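Probable transcriptional regulator, LysR family protein (Rhodococcus sp., PDB 2QL3) probably acts as a DNA-binding transcription factor of the LysR family, the chain here being its C-terminal substrate-binding (effector-sensing) domain without the DNA-binding part. Local coordinates at residues Tyr25-Thr28 against Ala29-Arg33; Thr193-Arg196 against Val197-Ala200. All blocks are in the same frame, centred on the assembly; numbering follows the deposited sequence.

Contact 1. Residues Tyr25-Thr28 against Ala29-Arg33; sequences YAFT and AEYPR
Tyr31 N donates to Phe27 O over 2.9 Å, the last of three successive i to i+4 hydrogen bonds here. Before it, Glu30 N reaches Ala26 O at 2.9 Å, and Ala29 N meets Tyr25 O at 3.0 Å. Tyr31 is the first residue to leave helical geometry, and past it Pro32 CA makes a CA-H...O contact with Thr28 O at 3.4 Å. This is the C-terminal end of helix 20-30, the crossover helix of a beta-alpha-beta unit whose strands are 5-11 and 34-40. Outside the backbone, the two aromatic side chains meet obliquely, planes at 42°, with Tyr31 CD2 lying 3.5 Å from Phe27 CE1. Phe27 gets there with CG trans to its own nitrogen (chi1 179°), and its buried ring also meets Phe201 edge-to-face. Replacing Phe27 by an alanine would probably open a gap beside Phe201 and leave the Tyr31 ring without its aromatic neighbour. Thr28 turns OG1 back to Leu24 O, a hydrogen bond within the helix, while its side chain packs on Tyr133 of the second subunit.

Contact 2. Residues Thr193-Arg196 against Val197-Ala200; sequences TLSR and VARA
Ser195 grips the first turn of helix 196-205 with two oxygens. Its hydroxyl OG accepts from Ala198 N at 3.1 Å, the side-chain bond of an N-cap, and its carbonyl O accepts from Arg199 N at 3.0 Å. The cap depends on chi1 of 79°, which sets OG between the backbone nitrogen and the carbonyl carbon, bringing it within bonding distance of Ala198 N. This is the tight part of the contact: the same OG lies 3.1 Å from Val197 CG2 and 3.5 Å from Ala198 CB, both on buried residues. One residue further on, Ala200 N bonds to Arg196 O at 2.9 Å and carries the helical pattern forward. Val197 and Ala200 also touch Val3, near the start of the modelled chain. Leu194, just ahead of the cap, forms the slacker edge of this packed side; its closest approach is CD2 to Ala198 CB at 4.1 Å.

The exposed side is looser. Arg196, although it too touches Val3, and Arg199 run outward from the backbone on bent chains, with Arg196 NH2 and Arg199 NE 6.2 Å apart. A bound phosphate, probably from the crystallisation liquor, makes a long, weak ion pair with NH1 of Arg199, whose guanidinium also lies close to that of Arg203. The contact thus joins a neutral hydroxyl that satisfies an amide at the helix start to a surface of like charges that would probably attract anions.

Contact 1 precedes contact 2 along the chain, and each concerns one end of a helix: the C-terminal end of helix 20-30 in 25-33 and the N-terminal start of helix 196-205 in 193-200. They lie about 15 Å apart, centre to centre, on the same side of the chain's centre, within the LysR substrate-binding domain. Despite the long separation in sequence they touch directly: Phe27 CZ packs 4.0 Å from Val197 O, and Tyr31 OH lies 4.2 Å from Ala200 CB. The helix following strand 182-189, near the chain's C-terminus, is thereby packed against the beta-alpha-beta unit near its N-terminus, so both ends of this periplasmic-binding-protein-like domain meet in one region of the fold.

Contact 1. Residues Tyr25-Thr28 against Ala29-Arg33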
ATOM      1  N   TYR A  25      16.250   4.324  -9.170  1.00 29.16           N
ATOM      2  CA  TYR A  25      16.443   4.986 -10.479  1.00 29.01           C
ATOM      3  C   TYR A  25      17.813   5.647 -10.549  1.00 28.97           C
ATOM      4  O   TYR A  25      18.606   5.340 -11.445  1.00 29.32           O
ATOM      5  CB  TYR A  25      15.301   5.985 -10.783  1.00 30.00           C
ATOM      6  CG  TYR A  25      15.349   6.454 -12.205  1.00 30.21           C
ATOM      7  CD1 TYR A  25      14.646   5.780 -13.202  1.00 29.91           C
ATOM      8  CD2 TYR A  25      16.148   7.514 -12.558  1.00 31.31           C
ATOM      9  CE1 TYR A  25      14.722   6.165 -14.527  1.00 33.51           C
ATOM     10  CE2 TYR A  25      16.248   7.912 -13.895  1.00 35.12           C
ATOM     11  CZ  TYR A  25      15.520   7.226 -14.863  1.00 35.40           C
ATOM     12  OH  TYR A  25      15.593   7.612 -16.171  1.00 36.83           O
ATOM     13  N   ALA A  26      18.112   6.535  -9.603  1.00 29.21           N
ATOM     14  CA  ALA A  26      19.392   7.237  -9.630  1.00 29.15           C
ATOM     15  C   ALA A  26      20.585   6.253  -9.583  1.00 28.92           C
ATOM     16  O   ALA A  26      21.588   6.421 -10.304  1.00 27.90           O
ATOM     17  CB  ALA A  26      19.484   8.281  -8.482  1.00 30.11           C
ATOM     18  N   PHE A  27      20.486   5.215  -8.747  1.00 28.48           N
ATOM     19  CA  PHE A  27      21.612   4.275  -8.603  1.00 27.16           C
ATOM     20  C   PHE A  27      21.886   3.542  -9.914  1.00 27.67           C
ATOM     21  O   PHE A  27      23.048   3.514 -10.413  1.00 27.75           O
ATOM     22  CB  PHE A  27      21.426   3.332  -7.375  1.00 27.01           C
ATOM     23  CG  PHE A  27      22.561   2.328  -7.200  1.00 27.02           C
ATOM     24  CD1 PHE A  27      23.792   2.731  -6.694  1.00 28.02           C
ATOM     25  CD2 PHE A  27      22.397   0.993  -7.563  1.00 25.54           C
ATOM     26  CE1 PHE A  27      24.849   1.813  -6.573  1.00 27.17           C
ATOM     27  CE2 PHE A  27      23.448   0.091  -7.468  1.00 24.85           C
ATOM     28  CZ  PHE A  27      24.671   0.492  -6.975  1.00 24.09           C
ATOM     29  N   THR A  28      20.827   3.006 -10.524  1.00 27.03           N
ATOM     30  CA  THR A  28      20.973   2.157 -11.684  1.00 28.02           C
ATOM     31  C   THR A  28      21.347   2.962 -12.899  1.00 29.14           C
ATOM     32  O   THR A  28      21.972   2.430 -13.816  1.00 29.84           O
ATOM     33  CB  THR A  28      19.717   1.257 -11.958  1.00 29.06           C
ATOM     34  OG1 THR A  28      18.501   2.031 -11.923  1.00 27.95           O
ATOM     35  CG2 THR A  28      19.691   0.129 -10.948  1.00 25.69           C
ATOM     36  N   ALA A  29      20.976   4.247 -12.870  1.00 30.73           N
ATOM     37  CA  ALA A  29      21.402   5.265 -13.837  1.00 32.14           C
ATOM     38  C   ALA A  29      22.883   5.587 -13.667  1.00 32.10           C
ATOM     39  O   ALA A  29      23.599   5.642 -14.651  1.00 33.37           O
ATOM     40  CB  ALA A  29      20.549   6.533 -13.728  1.00 30.23           C
ATOM     41  N   GLU A  30      23.379   5.775 -12.443  1.00 33.38           N
ATOM     42  CA  GLU A  30      24.845   5.952 -12.361  1.00 33.61           C
ATOM     43  C   GLU A  30      25.697   4.757 -12.702  1.00 33.19           C
ATOM     44  O   GLU A  30      26.829   4.926 -13.196  1.00 31.53           O
ATOM     45  CB  GLU A  30      25.413   6.650 -11.124  1.00 33.89           C
ATOM     46  CG  GLU A  30      26.542   7.665 -11.707  1.00 38.04           C
ATOM     47  CD  GLU A  30      27.432   8.254 -10.671  1.00 45.95           C
ATOM     48  OE1 GLU A  30      28.639   7.914 -10.656  1.00 49.71           O
ATOM     49  OE2 GLU A  30      26.937   9.073  -9.865  1.00 50.59           O
ATOM     50  N   TYR A  31      25.168   3.578 -12.401  1.00 32.91           N
ATOM     51  CA  TYR A  31      25.911   2.315 -12.509  1.00 33.69           C
ATOM     52  C   TYR A  31      25.099   1.336 -13.334  1.00 33.95           C
ATOM     53  O   TYR A  31      24.463   0.449 -12.788  1.00 31.85           O
ATOM     54  CB  TYR A  31      26.148   1.723 -11.122  1.00 33.64           C
ATOM     55  CG  TYR A  31      27.028   2.565 -10.237  1.00 36.36           C
ATOM     56  CD1 TYR A  31      28.408   2.596 -10.411  1.00 36.96           C
ATOM     57  CD2 TYR A  31      26.472   3.350  -9.228  1.00 36.64           C
ATOM     58  CE1 TYR A  31      29.218   3.391  -9.596  1.00 40.03           C
ATOM     59  CE2 TYR A  31      27.260   4.139  -8.410  1.00 37.11           C
ATOM     60  CZ  TYR A  31      28.618   4.164  -8.590  1.00 38.35           C
ATOM     61  OH  TYR A  31      29.380   4.950  -7.752  1.00 38.85           O
ATOM     62  N   PRO A  32      25.128   1.485 -14.663  1.00 35.72           N
ATOM     63  CA  PRO A  32      24.293   0.666 -15.593  1.00 37.16           C
ATOM     64  C   PRO A  32      24.547  -0.861 -15.558  1.00 38.55           C
ATOM     65  O   PRO A  32      23.737  -1.630 -16.122  1.00 38.49           O
ATOM     66  CB  PRO A  32      24.716   1.173 -16.983  1.00 37.43           C
ATOM     67  CG  PRO A  32      25.330   2.541 -16.724  1.00 36.83           C
ATOM     68  CD  PRO A  32      25.993   2.432 -15.380  1.00 35.73           C
ATOM     69  N   ARG A  33      25.667  -1.270 -14.948  1.00 38.39           N
ATOM     70  CA  ARG A  33      26.094  -2.651 -14.889  1.00 39.23           C
ATOM     71  C   ARG A  33      25.907  -3.252 -13.486  1.00 39.70           C
ATOM     72  O   ARG A  33      26.299  -4.392 -13.246  1.00 40.05           O
ATOM     73  CB  ARG A  33      27.558  -2.736 -15.313  1.00 39.66           C
ATOM     74  CG  ARG A  33      27.774  -2.918 -16.818  1.00 41.34           C
ATOM     75  CD  ARG A  33      29.191  -2.573 -17.316  1.00 42.15           C
ATOM     76  NE  ARG A  33      29.389  -1.131 -17.428  1.00 48.12           N
ATOM     77  CZ  ARG A  33      30.232  -0.415 -16.671  1.00 52.54           C
ATOM     78  NH1 ARG A  33      30.307   0.908 -16.860  1.00 51.95           N
ATOM     79  NH2 ARG A  33      31.001  -1.005 -15.733  1.00 50.17           N
TER

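Contact 2. Residues Thr193-Arg196 against Val197-Ala200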
ATOM      1  N   THR A 193      30.763  -8.741   5.198  1.00 26.41           N
ATOM      2  CA  THR A 193      31.860  -8.319   4.344  1.00 25.67           C
ATOM      3  C   THR A 193      31.173  -7.701   3.178  1.00 25.82           C
ATOM      4  O   THR A 193      30.662  -8.425   2.305  1.00 25.44           O
ATOM      5  CB  THR A 193      32.692  -9.479   3.860  1.00 26.94           C
ATOM      6  OG1 THR A 193      33.284 -10.075   4.988  1.00 28.08           O
ATOM      7  CG2 THR A 193      33.849  -9.014   2.951  1.00 25.81           C
ATOM      8  N   LEU A 194      31.122  -6.363   3.176  1.00 24.20           N
ATOM      9  CA  LEU A 194      30.463  -5.638   2.113  1.00 23.96           C
ATOM     10  C   LEU A 194      31.082  -5.850   0.736  1.00 22.91           C
ATOM     11  O   LEU A 194      32.296  -5.832   0.577  1.00 23.28           O
ATOM     12  CB  LEU A 194      30.365  -4.141   2.412  1.00 24.47           C
ATOM     13  CG  LEU A 194      29.363  -3.672   3.496  1.00 27.47           C
ATOM     14  CD1 LEU A 194      29.476  -2.145   3.672  1.00 26.08           C
ATOM     15  CD2 LEU A 194      27.951  -4.044   3.262  1.00 25.87           C
ATOM     16  N   SER A 195      30.230  -6.005  -0.274  1.00 21.76           N
ATOM     17  CA  SER A 195      30.739  -6.083  -1.646  1.00 22.64           C
ATOM     18  C   SER A 195      30.974  -4.661  -2.195  1.00 22.32           C
ATOM     19  O   SER A 195      30.542  -3.668  -1.606  1.00 21.12           O
ATOM     20  CB  SER A 195      29.744  -6.833  -2.530  1.00 22.70           C
ATOM     21  OG  SER A 195      28.686  -5.923  -2.872  1.00 26.28           O
ATOM     22  N   ARG A 196      31.652  -4.588  -3.324  1.00 22.40           N
ATOM     23  CA  ARG A 196      32.002  -3.349  -3.948  1.00 24.05           C
ATOM     24  C   ARG A 196      30.743  -2.613  -4.357  1.00 23.69           C
ATOM     25  O   ARG A 196      30.669  -1.380  -4.202  1.00 22.83           O
ATOM     26  CB  ARG A 196      32.880  -3.580  -5.166  1.00 24.22           C
ATOM     27  CG  ARG A 196      34.058  -4.447  -4.890  1.00 29.58           C
ATOM     28  CD  ARG A 196      35.273  -4.119  -5.691  1.00 35.08           C
ATOM     29  NE  ARG A 196      35.886  -2.901  -5.234  1.00 37.22           N
ATOM     30  CZ  ARG A 196      37.109  -2.758  -4.719  1.00 32.80           C
ATOM     31  NH1 ARG A 196      37.952  -3.756  -4.541  1.00 33.77           N
ATOM     32  NH2 ARG A 196      37.473  -1.550  -4.353  1.00 35.51           N
ATOM     33  N   VAL A 197      29.752  -3.361  -4.837  1.00 23.79           N
ATOM     34  CA  VAL A 197      28.500  -2.753  -5.298  1.00 24.98           C
ATOM     35  C   VAL A 197      27.649  -2.257  -4.115  1.00 24.22           C
ATOM     36  O   VAL A 197      27.013  -1.227  -4.237  1.00 24.72           O
ATOM     37  CB  VAL A 197      27.606  -3.700  -6.191  1.00 26.46           C
ATOM     38  CG1 VAL A 197      28.249  -3.965  -7.503  1.00 29.09           C
ATOM     39  CG2 VAL A 197      27.415  -5.034  -5.516  1.00 25.33           C
ATOM     40  N   ALA A 198      27.684  -2.972  -2.992  1.00 23.64           N
ATOM     41  CA  ALA A 198      26.974  -2.602  -1.751  1.00 24.19           C
ATOM     42  C   ALA A 198      27.569  -1.306  -1.212  1.00 24.64           C
ATOM     43  O   ALA A 198      26.861  -0.364  -0.874  1.00 26.08           O
ATOM     44  CB  ALA A 198      27.084  -3.733  -0.699  1.00 23.46           C
ATOM     45  N   ARG A 199      28.891  -1.268  -1.128  1.00 26.44           N
ATOM     46  CA  ARG A 199      29.621  -0.089  -0.706  1.00 27.59           C
ATOM     47  C   ARG A 199      29.323   1.105  -1.657  1.00 27.27           C
ATOM     48  O   ARG A 199      29.061   2.228  -1.196  1.00 27.89           O
ATOM     49  CB  ARG A 199      31.100  -0.416  -0.673  1.00 27.25           C
ATOM     50  CG  ARG A 199      31.726   0.105   0.516  1.00 31.10           C
ATOM     51  CD  ARG A 199      32.819  -0.805   0.936  1.00 39.10           C
ATOM     52  NE  ARG A 199      34.105  -0.179   0.691  1.00 41.66           N
ATOM     53  CZ  ARG A 199      34.758   0.595   1.563  1.00 47.79           C
ATOM     54  NH1 ARG A 199      34.251   0.852   2.771  1.00 48.20           N
ATOM     55  NH2 ARG A 199      35.943   1.108   1.223  1.00 49.37           N
ATOM     56  N   ALA A 200      29.335   0.857  -2.963  1.00 26.08           N
ATOM     57  CA  ALA A 200      28.994   1.921  -3.925  1.00 26.79           C
ATOM     58  C   ALA A 200      27.593   2.442  -3.678  1.00 25.64           C
ATOM     59  O   ALA A 200      27.364   3.668  -3.756  1.00 23.12           O
ATOM     60  CB  ALA A 200      29.176   1.483  -5.405  1.00 27.01           C
TER